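Local coordinates for protein putative glutathionylspermidine synthase (PDB 3N6X) that is of unproven function but, as a circularly permuted ATP-grasp protein, probably uses ATP to drive formation of an amide bond, at residues R77-A81 against S82-R86; D353-K356 against Y357-N361; A125-P129 against E130-V134. All blocks are in the same frame, centred on the assembly; numbering follows the deposited sequence.

How the contacts relate
Each of the three contacts is local, joining residues a few positions apart in one unbroken run of chain, so they follow in series and none nests in or crosses another. Contact 1 closes first, where strand 77-79 gives way to helix 81-105. Contact 3 comes next, a turn in the loop between helix 110-113 and strand 144-151, on the opposite side of the chain's centre from contact 1. Contact 2 is last, the body and C-terminal end of helix 352-360. Their centres are about 33 to 38 Å apart and none touches another, although all belong to the circularly permuted ATP-grasp region of the chain.

Contact 1. Residues R77-A81 against S82-R86; sequences RILSA and SEWAR
S80 and E83 hold each other by reciprocal hydrogen bonds at the start of helix 81-105. E83 N donates to S80 OG at 3.2 Å, and S80 N donates to E83 OE1 at 3.0 Å, meeting that oxygen from above the carboxylate plane, 40° out of it. The serine hydroxyl lies between its backbone N and carbonyl carbon (chi1 70°), which sets OG in front of the E83 amide, while the extended glutamate chain reaches back past the helix start to S80 N. The other carboxylate oxygen, OE2, makes salt bridges with R151 of strand 144-151 and with R21, which would favour a charged E83.

Backbone bonds open the helix: W84 N to S80 O at 3.0 Å and A85 N to A81 O at 3.1 Å.

Apolar contact is slight. L79 CD1 approaches the W84 ring obliquely, 4.2 Å from CE3, and both side chains also rest on I471 of strand 464-471. W84 NE1 bonds a glycerol, probably from crystallisation.

With S80 as N-cap, the arrangement is a capping box at a strand-to-helix junction, where strand 77-79 of the mixed sheet passes into helix 81-105.

Contact 2. Residues D353-K356 against Y357-N361; sequences DDLK and YVLDN
L355 and L359, one helical turn apart, lie side by side and point the same way, their CD1 methyls 3.7 Å apart. With CG anti to its backbone N (chi1 -180°), L355 leans toward L359, and the two form one apolar patch. V358 packs against backbone instead, its CG2 coming to 3.2 Å from D354 O.

The main-chain bonds are those of a regular alpha helix. V358 N to D354 O is short and straight, at 2.9 Å and 172°, and L359 N to L355 O is nearly as straight. The bond from D360 N to K356 O is more bent, 139° at the hydrogen, as the helix comes to its end.

At that end the N361 side chain turns back on the helix. N361 is the first residue to leave helical backbone angles, and its ND2 donates to Y357 O at 2.9 Å. The same nitrogen sits 3.3 Å above the Y357 ring plane, over its centre, so the amide spans the carbonyl and the ring of one residue. A backbone bond from N361 N to V358 O, at 3.1 Å, accompanies it.

Helix 352-360 lies at the protein surface. L355 and L359 meet I396 of helix 386-398, and V358 faces L365 and V367 of strand 365-369. Y357 stacks on Y347, while D354 OD2 takes a hydrogen bond from Q348 N, fastening the helix to strand 347-348, at the margin of the four-stranded antiparallel sheet.

Contact 3. Residues A125-P129 against E130-V134; sequences AQYRP and EMFGV
A short 3-10 turn of P129 to M131, followed by a type II beta turn from M131 to V134, shapes the chain here. R128 O and P129 O serve as acceptors in the first turn, for M131 N at 2.9 Å and for F132 N at 3.1 Å. Both donors stand above the carbonyl planes, the second by 68°. V134 N then bonds M131 O to close the beta turn, in which G133 adopts a positive phi.

Among the side chains, P129 and E130 lie alongside each other, pointing the same way. The glutamate chain bends at chi2 (86°), and this folds OE1 back to 3.5 Å from P129 CD; OE1 also lies beside R128 CB. Water 1 donates to E130 OE1 at 2.9 Å and links weakly to R128 NH1. R128 NH1 also forms a salt bridge with D280, and F287 adds a cation-pi contact.

The phenol of Y127 crosses F132 obliquely, its OH coming to 3.4 Å from F132 CD1, while the Y127 ring stacks on Y106. E130 O accepts from R303, and M131, a selenomethionine, packs on Y302, so helix 298-303 backs the turn.

The arrangement is a 3-10 turn running directly into a type II beta turn with glycine at its third position, in the loop between helix 110-113 and strand 144-151.

Contact 1. Residues R77-A81 against S82-R86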
ATOM      1  N   ARG A  77      14.853  -5.693  -6.588  1.00 39.83           N
ATOM      2  CA  ARG A  77      14.156  -4.965  -7.625  1.00 38.56           C
ATOM      3  C   ARG A  77      14.854  -3.603  -7.679  1.00 41.16           C
ATOM      4  O   ARG A  77      14.742  -2.824  -6.736  1.00 40.84           O
ATOM      5  CB  ARG A  77      12.660  -4.829  -7.244  1.00 38.35           C
ATOM      6  CG  ARG A  77      11.858  -3.935  -8.150  1.00 47.82           C
ATOM      7  CD  ARG A  77      11.367  -4.684  -9.362  1.00 54.62           C
ATOM      8  NE  ARG A  77      10.611  -3.820 -10.261  1.00 63.84           N
ATOM      9  CZ  ARG A  77       9.316  -3.550 -10.122  1.00 76.12           C
ATOM     10  NH1 ARG A  77       8.632  -4.047  -9.094  1.00 63.42           N
ATOM     11  NH2 ARG A  77       8.699  -2.762 -10.993  1.00 58.42           N
ATOM     12  N   ILE A  78      15.698  -3.381  -8.692  1.00 38.33           N
ATOM     13  CA  ILE A  78      16.494  -2.141  -8.765  1.00 37.11           C
ATOM     14  C   ILE A  78      15.829  -1.106  -9.645  1.00 40.13           C
ATOM     15  O   ILE A  78      15.439  -1.417 -10.759  1.00 40.96           O
ATOM     16  CB  ILE A  78      17.983  -2.405  -9.189  1.00 39.40           C
ATOM     17  CG1 ILE A  78      18.577  -3.632  -8.446  1.00 39.55           C
ATOM     18  CG2 ILE A  78      18.845  -1.154  -8.964  1.00 38.46           C
ATOM     19  CD1 ILE A  78      19.940  -4.114  -8.973  1.00 42.05           C
ATOM     20  N   LEU A  79      15.708   0.139  -9.140  1.00 35.37           N
ATOM     21  CA  LEU A  79      15.138   1.266  -9.883  1.00 34.29           C
ATOM     22  C   LEU A  79      16.144   2.390  -9.917  1.00 37.84           C
ATOM     23  O   LEU A  79      16.789   2.658  -8.911  1.00 38.11           O
ATOM     24  CB  LEU A  79      13.818   1.753  -9.230  1.00 33.89           C
ATOM     25  CG  LEU A  79      12.694   0.697  -9.070  1.00 38.26           C
ATOM     26  CD1 LEU A  79      11.625   1.181  -8.107  1.00 38.65           C
ATOM     27  CD2 LEU A  79      12.070   0.332 -10.416  1.00 38.80           C
ATOM     28  N   SER A  80      16.308   3.039 -11.077  1.00 34.64           N
ATOM     29  CA  SER A  80      17.260   4.144 -11.214  1.00 34.17           C
ATOM     30  C   SER A  80      16.752   5.400 -10.538  1.00 36.19           C
ATOM     31  O   SER A  80      15.551   5.524 -10.275  1.00 35.06           O
ATOM     32  CB  SER A  80      17.561   4.419 -12.691  1.00 38.58           C
ATOM     33  OG  SER A  80      16.455   4.996 -13.368  1.00 45.34           O
ATOM     34  N   ALA A  81      17.650   6.352 -10.295  1.00 32.92           N
ATOM     35  CA  ALA A  81      17.297   7.630  -9.700  1.00 33.77           C
ATOM     36  C   ALA A  81      16.259   8.375 -10.538  1.00 39.16           C
ATOM     37  O   ALA A  81      15.393   9.036  -9.975  1.00 38.91           O
ATOM     38  CB  ALA A  81      18.541   8.491  -9.526  1.00 34.56           C
ATOM     39  N   SER A  82      16.332   8.258 -11.876  1.00 37.03           N
ATOM     40  CA  SER A  82      15.393   8.970 -12.750  1.00 37.24           C
ATOM     41  C   SER A  82      14.012   8.287 -12.800  1.00 39.86           C
ATOM     42  O   SER A  82      12.993   8.986 -12.774  1.00 38.52           O
ATOM     43  CB  SER A  82      15.982   9.183 -14.147  1.00 40.72           C
ATOM     44  OG  SER A  82      16.115   7.963 -14.855  1.00 53.95           O
ATOM     45  N   GLU A  83      13.979   6.930 -12.833  1.00 36.55           N
ATOM     46  CA  GLU A  83      12.718   6.156 -12.760  1.00 37.08           C
ATOM     47  C   GLU A  83      11.973   6.502 -11.451  1.00 40.91           C
ATOM     48  O   GLU A  83      10.773   6.761 -11.480  1.00 41.23           O
ATOM     49  CB  GLU A  83      12.985   4.627 -12.801  1.00 38.56           C
ATOM     50  CG  GLU A  83      13.391   4.101 -14.171  1.00 52.52           C
ATOM     51  CD  GLU A  83      13.977   2.694 -14.217  1.00 74.83           C
ATOM     52  OE1 GLU A  83      14.356   2.159 -13.149  1.00 62.34           O
ATOM     53  OE2 GLU A  83      14.117   2.155 -15.340  1.00 72.18           O
ATOM     54  N   TRP A  84      12.705   6.534 -10.313  1.00 35.52           N
ATOM     55  CA  TRP A  84      12.109   6.840  -9.017  1.00 33.79           C
ATOM     56  C   TRP A  84      11.620   8.275  -8.933  1.00 37.03           C
ATOM     57  O   TRP A  84      10.566   8.511  -8.354  1.00 35.46           O
ATOM     58  CB  TRP A  84      13.072   6.531  -7.870  1.00 31.09           C
ATOM     59  CG  TRP A  84      12.473   6.791  -6.519  1.00 30.80           C
ATOM     60  CD1 TRP A  84      12.713   7.864  -5.711  1.00 33.10           C
ATOM     61  CD2 TRP A  84      11.457   6.009  -5.863  1.00 30.28           C
ATOM     62  NE1 TRP A  84      11.991   7.744  -4.544  1.00 32.18           N
ATOM     63  CE2 TRP A  84      11.179   6.639  -4.629  1.00 33.55           C
ATOM     64  CE3 TRP A  84      10.784   4.815  -6.181  1.00 31.66           C
ATOM     65  CZ2 TRP A  84      10.260   6.113  -3.707  1.00 32.48           C
ATOM     66  CZ3 TRP A  84       9.916   4.264  -5.244  1.00 32.91           C
ATOM     67  CH2 TRP A  84       9.649   4.919  -4.032  1.00 33.36           C
ATOM     68  N   ALA A  85      12.367   9.234  -9.520  1.00 33.80           N
ATOM     69  CA  ALA A  85      11.951  10.642  -9.521  1.00 34.05           C
ATOM     70  C   ALA A  85      10.602  10.830 -10.255  1.00 37.03           C
ATOM     71  O   ALA A  85       9.749  11.568  -9.776  1.00 36.57           O
ATOM     72  CB  ALA A  85      13.030  11.517 -10.153  1.00 34.73           C
ATOM     73  N   ARG A  86      10.390  10.102 -11.366  1.00 33.80           N
ATOM     74  CA  ARG A  86       9.134  10.172 -12.133  1.00 34.84           C
ATOM     75  C   ARG A  86       8.004   9.475 -11.345  1.00 39.46           C
ATOM     76  O   ARG A  86       6.922  10.039 -11.169  1.00 39.01           O
ATOM     77  CB  ARG A  86       9.329   9.538 -13.538  1.00 37.44           C
ATOM     78  CG  ARG A  86       8.032   9.288 -14.330  1.00 57.23           C
ATOM     79  CD  ARG A  86       7.719  10.408 -15.312  1.00 72.28           C
ATOM     80  NE  ARG A  86       6.700  10.009 -16.283  1.00 79.19           N
TER

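Contact 2. Residues D353-K356 against Y357-N361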
ATOM      1  N   ASP A 353     -24.003  -2.901 -17.056  1.00 33.38           N
ATOM      2  CA  ASP A 353     -23.227  -2.761 -18.296  1.00 34.32           C
ATOM      3  C   ASP A 353     -21.873  -3.440 -18.176  1.00 37.68           C
ATOM      4  O   ASP A 353     -21.423  -4.088 -19.122  1.00 37.74           O
ATOM      5  CB  ASP A 353     -23.041  -1.274 -18.661  1.00 37.29           C
ATOM      6  CG  ASP A 353     -24.326  -0.534 -19.019  1.00 53.05           C
ATOM      7  OD1 ASP A 353     -25.397  -1.183 -19.057  1.00 55.21           O
ATOM      8  OD2 ASP A 353     -24.255   0.685 -19.272  1.00 62.29           O
ATOM      9  N   ASP A 354     -21.227  -3.294 -17.004  1.00 33.52           N
ATOM     10  CA  ASP A 354     -19.919  -3.889 -16.729  1.00 32.71           C
ATOM     11  C   ASP A 354     -20.025  -5.396 -16.570  1.00 35.74           C
ATOM     12  O   ASP A 354     -19.226  -6.124 -17.157  1.00 35.19           O
ATOM     13  CB  ASP A 354     -19.274  -3.243 -15.484  1.00 33.63           C
ATOM     14  CG  ASP A 354     -18.741  -1.827 -15.710  1.00 38.76           C
ATOM     15  OD1 ASP A 354     -19.105  -1.208 -16.729  1.00 41.39           O
ATOM     16  OD2 ASP A 354     -17.994  -1.337 -14.854  1.00 42.57           O
ATOM     17  N   LEU A 355     -21.054  -5.876 -15.826  1.00 31.21           N
ATOM     18  CA  LEU A 355     -21.297  -7.304 -15.650  1.00 30.63           C
ATOM     19  C   LEU A 355     -21.548  -7.985 -17.008  1.00 35.49           C
ATOM     20  O   LEU A 355     -20.982  -9.036 -17.272  1.00 35.29           O
ATOM     21  CB  LEU A 355     -22.493  -7.527 -14.696  1.00 30.15           C
ATOM     22  CG  LEU A 355     -22.873  -8.990 -14.398  1.00 32.46           C
ATOM     23  CD1 LEU A 355     -21.716  -9.747 -13.790  1.00 31.85           C
ATOM     24  CD2 LEU A 355     -24.055  -9.053 -13.496  1.00 31.18           C
ATOM     25  N   LYS A 356     -22.341  -7.344 -17.888  1.00 33.44           N
ATOM     26  CA  LYS A 356     -22.634  -7.881 -19.219  1.00 32.91           C
ATOM     27  C   LYS A 356     -21.356  -8.029 -20.039  1.00 38.79           C
ATOM     28  O   LYS A 356     -21.118  -9.092 -20.615  1.00 38.00           O
ATOM     29  CB  LYS A 356     -23.650  -6.993 -19.950  1.00 33.22           C
ATOM     30  CG  LYS A 356     -23.763  -7.290 -21.446  1.00 35.66           C
ATOM     31  CD  LYS A 356     -24.867  -6.484 -22.112  1.00 40.10           C
ATOM     32  CE  LYS A 356     -24.656  -4.993 -22.046  1.00 47.60           C
ATOM     33  NZ  LYS A 356     -25.719  -4.264 -22.778  1.00 59.36           N
ATOM     34  N   TYR A 357     -20.515  -6.974 -20.059  1.00 36.74           N
ATOM     35  CA  TYR A 357     -19.263  -6.981 -20.814  1.00 36.32           C
ATOM     36  C   TYR A 357     -18.308  -8.037 -20.298  1.00 38.75           C
ATOM     37  O   TYR A 357     -17.789  -8.819 -21.088  1.00 39.52           O
ATOM     38  CB  TYR A 357     -18.588  -5.584 -20.802  1.00 37.74           C
ATOM     39  CG  TYR A 357     -17.320  -5.549 -21.626  1.00 40.11           C
ATOM     40  CD1 TYR A 357     -16.090  -5.889 -21.065  1.00 41.89           C
ATOM     41  CD2 TYR A 357     -17.359  -5.272 -22.990  1.00 40.68           C
ATOM     42  CE1 TYR A 357     -14.929  -5.919 -21.833  1.00 42.85           C
ATOM     43  CE2 TYR A 357     -16.202  -5.286 -23.764  1.00 41.64           C
ATOM     44  CZ  TYR A 357     -14.990  -5.619 -23.184  1.00 50.89           C
ATOM     45  OH  TYR A 357     -13.852  -5.654 -23.949  1.00 54.32           O
ATOM     46  N   VAL A 358     -18.067  -8.057 -18.978  1.00 34.03           N
ATOM     47  CA  VAL A 358     -17.128  -8.988 -18.359  1.00 34.26           C
ATOM     48  C   VAL A 358     -17.483 -10.449 -18.631  1.00 41.03           C
ATOM     49  O   VAL A 358     -16.625 -11.195 -19.079  1.00 41.24           O
ATOM     50  CB  VAL A 358     -16.910  -8.695 -16.853  1.00 37.30           C
ATOM     51  CG1 VAL A 358     -16.024  -9.761 -16.205  1.00 37.37           C
ATOM     52  CG2 VAL A 358     -16.310  -7.313 -16.656  1.00 36.49           C
ATOM     53  N   LEU A 359     -18.765 -10.845 -18.407  1.00 38.17           N
ATOM     54  CA  LEU A 359     -19.214 -12.225 -18.651  1.00 37.28           C
ATOM     55  C   LEU A 359     -19.107 -12.607 -20.119  1.00 44.71           C
ATOM     56  O   LEU A 359     -18.879 -13.777 -20.427  1.00 45.97           O
ATOM     57  CB  LEU A 359     -20.641 -12.434 -18.145  1.00 36.27           C
ATOM     58  CG  LEU A 359     -20.825 -12.367 -16.630  1.00 39.06           C
ATOM     59  CD1 LEU A 359     -22.272 -12.494 -16.265  1.00 37.21           C
ATOM     60  CD2 LEU A 359     -20.000 -13.442 -15.922  1.00 41.54           C
ATOM     61  N   ASP A 360     -19.212 -11.618 -21.024  1.00 42.18           N
ATOM     62  CA  ASP A 360     -19.104 -11.849 -22.465  1.00 43.50           C
ATOM     63  C   ASP A 360     -17.634 -11.941 -22.958  1.00 50.56           C
ATOM     64  O   ASP A 360     -17.387 -12.489 -24.028  1.00 50.66           O
ATOM     65  CB  ASP A 360     -19.874 -10.767 -23.254  1.00 45.60           C
ATOM     66  CG  ASP A 360     -20.121 -11.124 -24.712  1.00 60.66           C
ATOM     67  OD1 ASP A 360     -20.695 -12.216 -24.973  1.00 60.40           O
ATOM     68  OD2 ASP A 360     -19.734 -10.323 -25.591  1.00 68.40           O
ATOM     69  N   ASN A 361     -16.674 -11.392 -22.186  1.00 47.86           N
ATOM     70  CA  ASN A 361     -15.257 -11.373 -22.575  1.00 46.49           C
ATOM     71  C   ASN A 361     -14.367 -11.921 -21.456  1.00 50.37           C
ATOM     72  O   ASN A 361     -13.200 -11.546 -21.350  1.00 50.79           O
ATOM     73  CB  ASN A 361     -14.839  -9.951 -22.957  1.00 41.29           C
ATOM     74  CG  ASN A 361     -15.636  -9.384 -24.089  1.00 59.50           C
ATOM     75  OD1 ASN A 361     -15.338  -9.611 -25.257  1.00 61.78           O
ATOM     76  ND2 ASN A 361     -16.677  -8.643 -23.770  1.00 53.36           N
TER

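Contact 3. Residues A125-P129 against E130-V134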
ATOM      1  N   ALA A 125     -20.915   3.523   1.772  1.00 43.20           N
ATOM      2  CA  ALA A 125     -20.869   3.260   3.221  1.00 43.63           C
ATOM      3  C   ALA A 125     -19.617   3.832   3.841  1.00 46.89           C
ATOM      4  O   ALA A 125     -19.592   4.110   5.043  1.00 46.79           O
ATOM      5  CB  ALA A 125     -20.925   1.763   3.477  1.00 44.94           C
ATOM      6  N   GLN A 126     -18.572   4.029   3.016  1.00 42.76           N
ATOM      7  CA  GLN A 126     -17.299   4.595   3.460  1.00 41.53           C
ATOM      8  C   GLN A 126     -17.354   6.127   3.600  1.00 43.27           C
ATOM      9  O   GLN A 126     -16.495   6.709   4.267  1.00 43.41           O
ATOM     10  CB  GLN A 126     -16.162   4.149   2.534  1.00 42.66           C
ATOM     11  CG  GLN A 126     -15.789   2.672   2.691  1.00 41.61           C
ATOM     12  CD  GLN A 126     -15.433   2.329   4.117  1.00 53.56           C
ATOM     13  OE1 GLN A 126     -14.598   2.979   4.749  1.00 52.32           O
ATOM     14  NE2 GLN A 126     -16.085   1.322   4.661  1.00 46.94           N
ATOM     15  N   TYR A 127     -18.382   6.776   3.007  1.00 36.85           N
ATOM     16  CA  TYR A 127     -18.588   8.211   3.180  1.00 35.46           C
ATOM     17  C   TYR A 127     -19.183   8.414   4.572  1.00 41.83           C
ATOM     18  O   TYR A 127     -20.220   7.834   4.872  1.00 43.70           O
ATOM     19  CB  TYR A 127     -19.523   8.791   2.084  1.00 34.31           C
ATOM     20  CG  TYR A 127     -19.876  10.251   2.310  1.00 32.78           C
ATOM     21  CD1 TYR A 127     -19.044  11.268   1.851  1.00 33.12           C
ATOM     22  CD2 TYR A 127     -20.986  10.612   3.078  1.00 33.13           C
ATOM     23  CE1 TYR A 127     -19.330  12.612   2.108  1.00 32.21           C
ATOM     24  CE2 TYR A 127     -21.278  11.952   3.344  1.00 33.58           C
ATOM     25  CZ  TYR A 127     -20.452  12.948   2.849  1.00 39.50           C
ATOM     26  OH  TYR A 127     -20.738  14.267   3.105  1.00 42.93           O
ATOM     27  N   ARG A 128     -18.491   9.173   5.444  1.00 36.94           N
ATOM     28  CA  ARG A 128     -18.923   9.363   6.834  1.00 34.95           C
ATOM     29  C   ARG A 128     -19.531  10.731   7.035  1.00 36.91           C
ATOM     30  O   ARG A 128     -18.807  11.734   7.090  1.00 35.92           O
ATOM     31  CB  ARG A 128     -17.755   9.130   7.826  1.00 34.79           C
ATOM     32  CG  ARG A 128     -16.988   7.831   7.603  1.00 38.43           C
ATOM     33  CD  ARG A 128     -17.542   6.668   8.391  1.00 45.38           C
ATOM     34  NE  ARG A 128     -16.834   5.426   8.079  1.00 46.67           N
ATOM     35  CZ  ARG A 128     -17.247   4.222   8.455  1.00 61.97           C
ATOM     36  NH1 ARG A 128     -18.358   4.087   9.170  1.00 56.00           N
ATOM     37  NH2 ARG A 128     -16.550   3.144   8.127  1.00 47.38           N
ATOM     38  N   PRO A 129     -20.879  10.810   7.161  1.00 33.62           N
ATOM     39  CA  PRO A 129     -21.520  12.122   7.381  1.00 33.46           C
ATOM     40  C   PRO A 129     -21.053  12.814   8.674  1.00 35.79           C
ATOM     41  O   PRO A 129     -21.156  14.038   8.776  1.00 35.53           O
ATOM     42  CB  PRO A 129     -23.019  11.787   7.406  1.00 35.40           C
ATOM     43  CG  PRO A 129     -23.087  10.329   7.720  1.00 39.02           C
ATOM     44  CD  PRO A 129     -21.876   9.717   7.115  1.00 34.41           C
ATOM     45  N   GLU A 130     -20.454  12.034   9.623  1.00 31.45           N
ATOM     46  CA  GLU A 130     -19.870  12.543  10.893  1.00 31.12           C
ATOM     47  C   GLU A 130     -18.676  13.453  10.621  1.00 34.69           C
ATOM     48  O   GLU A 130     -18.301  14.272  11.473  1.00 35.17           O
ATOM     49  CB  GLU A 130     -19.420  11.375  11.795  1.00 32.41           C
ATOM     50  CG  GLU A 130     -20.560  10.468  12.252  1.00 36.85           C
ATOM     51  CD  GLU A 130     -20.940   9.350  11.300  1.00 47.26           C
ATOM     52  OE1 GLU A 130     -20.344   9.258  10.200  1.00 38.30           O
ATOM     53  OE2 GLU A 130     -21.847   8.567  11.654  1.00 51.03           O
HETATM   54  N   MSE A 131     -18.075  13.313   9.428  1.00 29.25           N
HETATM   55  CA  MSE A 131     -16.908  14.105   9.009  1.00 26.57           C
HETATM   56  C   MSE A 131     -17.281  15.334   8.167  1.00 32.16           C
HETATM   57  O   MSE A 131     -16.413  16.145   7.865  1.00 33.85           O
HETATM   58  CB  MSE A 131     -15.904  13.206   8.281  1.00 26.81           C
HETATM   59  CG  MSE A 131     -15.228  12.219   9.226  1.00 31.07           C
HETATM   60 SE   MSE A 131     -14.311  13.166  10.723  0.75 35.49          SE
HETATM   61  CE  MSE A 131     -12.863  13.962   9.679  1.00 32.26           C
ATOM     62  N   PHE A 132     -18.569  15.496   7.829  1.00 29.53           N
ATOM     63  CA  PHE A 132     -19.033  16.635   7.032  1.00 30.78           C
ATOM     64  C   PHE A 132     -18.908  17.934   7.804  1.00 37.70           C
ATOM     65  O   PHE A 132     -19.412  18.042   8.920  1.00 39.55           O
ATOM     66  CB  PHE A 132     -20.488  16.427   6.537  1.00 32.57           C
ATOM     67  CG  PHE A 132     -20.953  17.508   5.585  1.00 34.35           C
ATOM     68  CD1 PHE A 132     -20.585  17.484   4.242  1.00 38.15           C
ATOM     69  CD2 PHE A 132     -21.719  18.576   6.040  1.00 36.52           C
ATOM     70  CE1 PHE A 132     -20.980  18.507   3.370  1.00 39.20           C
ATOM     71  CE2 PHE A 132     -22.114  19.598   5.169  1.00 39.52           C
ATOM     72  CZ  PHE A 132     -21.737  19.559   3.840  1.00 37.91           C
ATOM     73  N   GLY A 133     -18.204  18.897   7.219  1.00 33.32           N
ATOM     74  CA  GLY A 133     -17.979  20.196   7.839  1.00 31.75           C
ATOM     75  C   GLY A 133     -16.833  20.214   8.830  1.00 36.64           C
ATOM     76  O   GLY A 133     -16.490  21.277   9.358  1.00 38.17           O
ATOM     77  N   VAL A 134     -16.211  19.042   9.085  1.00 30.78           N
ATOM     78  CA  VAL A 134     -15.103  18.941  10.042  1.00 29.26           C
ATOM     79  C   VAL A 134     -13.768  19.329   9.400  1.00 35.20           C
ATOM     80  O   VAL A 134     -13.365  18.734   8.396  1.00 35.91           O
ATOM     81  CB  VAL A 134     -15.044  17.536  10.711  1.00 31.15           C
ATOM     82  CG1 VAL A 134     -13.876  17.437  11.700  1.00 30.49           C
ATOM     83  CG2 VAL A 134     -16.366  17.201  11.393  1.00 29.84           C
TER
HETATM   84  O   HOH W   1     -20.673   6.460   9.510  1.00 51.14           O
HETATM   85  O   HOH W   2     -20.682  16.413  10.626  1.00 45.43           O